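Local coordinates for putative antidote protein of plasmid maintenance system (PDB 3CEC), which probably binds DNA through a helix-turn-helix fold, as a putative antidote (antitoxin) protein of a plasmid maintenance system, at residues 21-26 against 75-80. Numbering follows the deposited sequence. Where two conformers were deposited one is given.
Sequences EVIADI and RLWLNL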
loop_
_atom_site.group_PDB
_atom_site.type_symbol
_atom_site.label_atom_id
_atom_site.label_comp_id
_atom_site.label_asym_id
_atom_site.label_seq_id
_atom_site.Cartn_x
_atom_site.Cartn_y
_atom_site.Cartn_z
ATOM N N GLU A 21 2.086 4.679 -2.546
ATOM C CA GLU A 21 2.139 5.975 -3.207
ATOM C C GLU A 21 2.169 7.086 -2.168
ATOM O O GLU A 21 2.894 8.115 -2.333
ATOM C CB GLU A 21 0.958 6.174 -4.161
ATOM C CG GLU A 21 0.999 5.202 -5.330
ATOM C CD GLU A 21 -0.229 5.301 -6.247
ATOM O OE1 GLU A 21 -1.373 5.012 -5.819
ATOM O OE2 GLU A 21 -0.018 5.660 -7.416
ATOM N N VAL A 22 1.452 6.852 -1.086
ATOM C CA VAL A 22 1.413 7.841 -0.002
ATOM C C VAL A 22 2.760 7.885 0.685
ATOM O O VAL A 22 3.323 8.976 0.954
ATOM C CB VAL A 22 0.314 7.569 1.025
ATOM C CG1 VAL A 22 0.326 8.634 2.150
ATOM C CG2 VAL A 22 -1.081 7.548 0.275
ATOM N N ILE A 23 3.319 6.710 0.930
ATOM C CA ILE A 23 4.649 6.619 1.533
ATOM C C ILE A 23 5.691 7.344 0.659
ATOM O O ILE A 23 6.475 8.115 1.166
ATOM C CB ILE A 23 5.060 5.144 1.851
ATOM C CG1 ILE A 23 4.174 4.623 2.979
ATOM C CG2 ILE A 23 6.541 5.049 2.197
ATOM C CD1 ILE A 23 4.218 3.152 3.090
ATOM N N ALA A 24 5.693 7.048 -0.624
ATOM C CA ALA A 24 6.701 7.645 -1.546
ATOM C C ALA A 24 6.635 9.175 -1.472
ATOM O O ALA A 24 7.666 9.890 -1.474
ATOM C CB ALA A 24 6.447 7.176 -2.970
ATOM N N ASP A 25 5.406 9.668 -1.423
ATOM C CA ASP A 25 5.165 11.123 -1.380
ATOM C C ASP A 25 5.710 11.709 -0.069
ATOM O O ASP A 25 6.273 12.796 -0.059
ATOM C CB ASP A 25 3.709 11.426 -1.537
ATOM C CG ASP A 25 3.445 12.916 -1.693
ATOM O OD1 ASP A 25 3.903 13.509 -2.710
ATOM O OD2 ASP A 25 2.806 13.423 -0.776
ATOM N N ILE A 26 5.455 11.007 1.045
ATOM C CA ILE A 26 5.976 11.435 2.357
ATOM C C ILE A 26 7.508 11.513 2.290
ATOM O O ILE A 26 8.113 12.471 2.767
ATOM C CB ILE A 26 5.495 10.475 3.471
ATOM C CG1 ILE A 26 3.973 10.658 3.681
ATOM C CG2 ILE A 26 6.281 10.692 4.756
ATOM C CD1 ILE A 26 3.330 9.526 4.579
ATOM N N ARG A 75 -4.785 2.677 11.547
ATOM C CA ARG A 75 -6.015 2.476 10.816
ATOM C C ARG A 75 -5.997 3.155 9.479
ATOM O O ARG A 75 -6.515 2.604 8.498
ATOM C CB ARG A 75 -7.198 2.964 11.649
ATOM C CG ARG A 75 -7.553 2.035 12.789
ATOM C CD ARG A 75 -8.996 2.259 13.263
ATOM N NE ARG A 75 -9.421 1.267 14.238
ATOM C CZ ARG A 75 -10.351 0.348 13.999
ATOM N NH1 ARG A 75 -11.005 0.324 12.845
ATOM N NH2 ARG A 75 -10.681 -0.514 14.940
ATOM N N LEU A 76 -5.414 4.343 9.455
ATOM C CA LEU A 76 -5.287 5.133 8.192
ATOM C C LEU A 76 -4.685 4.236 7.086
ATOM O O LEU A 76 -5.184 4.062 5.969
ATOM C CB LEU A 76 -4.419 6.356 8.404
ATOM C CG LEU A 76 -4.243 7.265 7.210
ATOM C CD1 LEU A 76 -3.962 8.709 7.767
ATOM C CD2 LEU A 76 -3.106 6.780 6.280
ATOM N N TRP A 77 -3.667 3.520 7.502
ATOM C CA TRP A 77 -2.856 2.681 6.602
ATOM C C TRP A 77 -3.615 1.403 6.165
ATOM O O TRP A 77 -3.525 0.986 5.005
ATOM C CB TRP A 77 -1.498 2.341 7.260
ATOM C CG TRP A 77 -0.738 3.579 7.432
ATOM C CD1 TRP A 77 -0.570 4.326 8.590
ATOM C CD2 TRP A 77 -0.129 4.359 6.380
ATOM N NE1 TRP A 77 0.135 5.469 8.327
ATOM C CE2 TRP A 77 0.421 5.527 6.989
ATOM C CE3 TRP A 77 -0.001 4.186 5.005
ATOM C CZ2 TRP A 77 1.066 6.489 6.248
ATOM C CZ3 TRP A 77 0.668 5.113 4.292
ATOM C CH2 TRP A 77 1.181 6.256 4.907
ATOM N N LEU A 78 -4.255 0.760 7.158
ATOM C CA LEU A 78 -5.068 -0.422 6.893
ATOM C C LEU A 78 -6.247 -0.053 6.000
ATOM O O LEU A 78 -6.604 -0.824 5.122
ATOM C CB LEU A 78 -5.488 -1.069 8.190
ATOM C CG LEU A 78 -4.320 -1.685 8.992
ATOM C CD1 LEU A 78 -4.849 -2.039 10.411
ATOM C CD2 LEU A 78 -3.738 -2.925 8.301
ATOM N N ASN A 79 -6.802 1.132 6.224
ATOM C CA ASN A 79 -7.965 1.594 5.405
ATOM C C ASN A 79 -7.516 1.773 3.974
ATOM O O ASN A 79 -8.201 1.362 3.034
ATOM C CB ASN A 79 -8.590 2.842 5.978
ATOM C CG ASN A 79 -9.406 2.572 7.264
ATOM O OD1 ASN A 79 -9.750 1.425 7.562
ATOM N ND2 ASN A 79 -9.728 3.646 8.027
ATOM N N LEU A 80 -6.367 2.398 3.788
ATOM C CA LEU A 80 -5.755 2.543 2.443
ATOM C C LEU A 80 -5.628 1.183 1.744
ATOM O O LEU A 80 -6.077 0.996 0.626
ATOM C CB LEU A 80 -4.416 3.289 2.431
ATOM C CG LEU A 80 -4.485 4.746 2.717
ATOM C CD1 LEU A 80 -3.064 5.263 2.891
ATOM C CD2 LEU A 80 -5.229 5.517 1.576
#
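The indole of Trp77 reaches across to helix 19-30 with its six-membered ring leading. At its edge, in the ring plane, sits Ile26, whose CD1 lies 3.9 Å from Trp77 CH2. Val22 and Ile23 approach the same end of the ring obliquely from opposite sides of its plane, Val22 on the side that Leu76 covers, with Val22 CG1 3.7 Å from Trp77 CH2 and Ile23 CG1 3.8 Å from Trp77 CZ3. This face of the indole is covered from its own helix by Leu76, whose CD2 stands 3.7 Å above the ring plane, over the ring centre. Val22 splits its two methyls between partners: CG1, anti to the backbone N (chi1 180°), goes to the indole, while CG2 turns to Leu80 CD1 at 4.0 Å, the two side chains crossing at about a right angle. Contact is wholly apolar. The axes of the two segments approach to 12.3 Å, with their N-to-C directions 131° apart, and side chains from both helices fill the gap. Trp77 NE1 is hydrogen-bonded to Asn72 OD1 just ahead of helix 74-101, which satisfies the indole N-H and should limit rotation of the ring. Trp77 also packs on Leu66 and Leu70 of helix 60-70, and Ile23 on Leu66 and on Val51 and Ile52 of helix 45-52, so the contact joins the start of helix 74-101 to the core of the helix-turn-helix bundle.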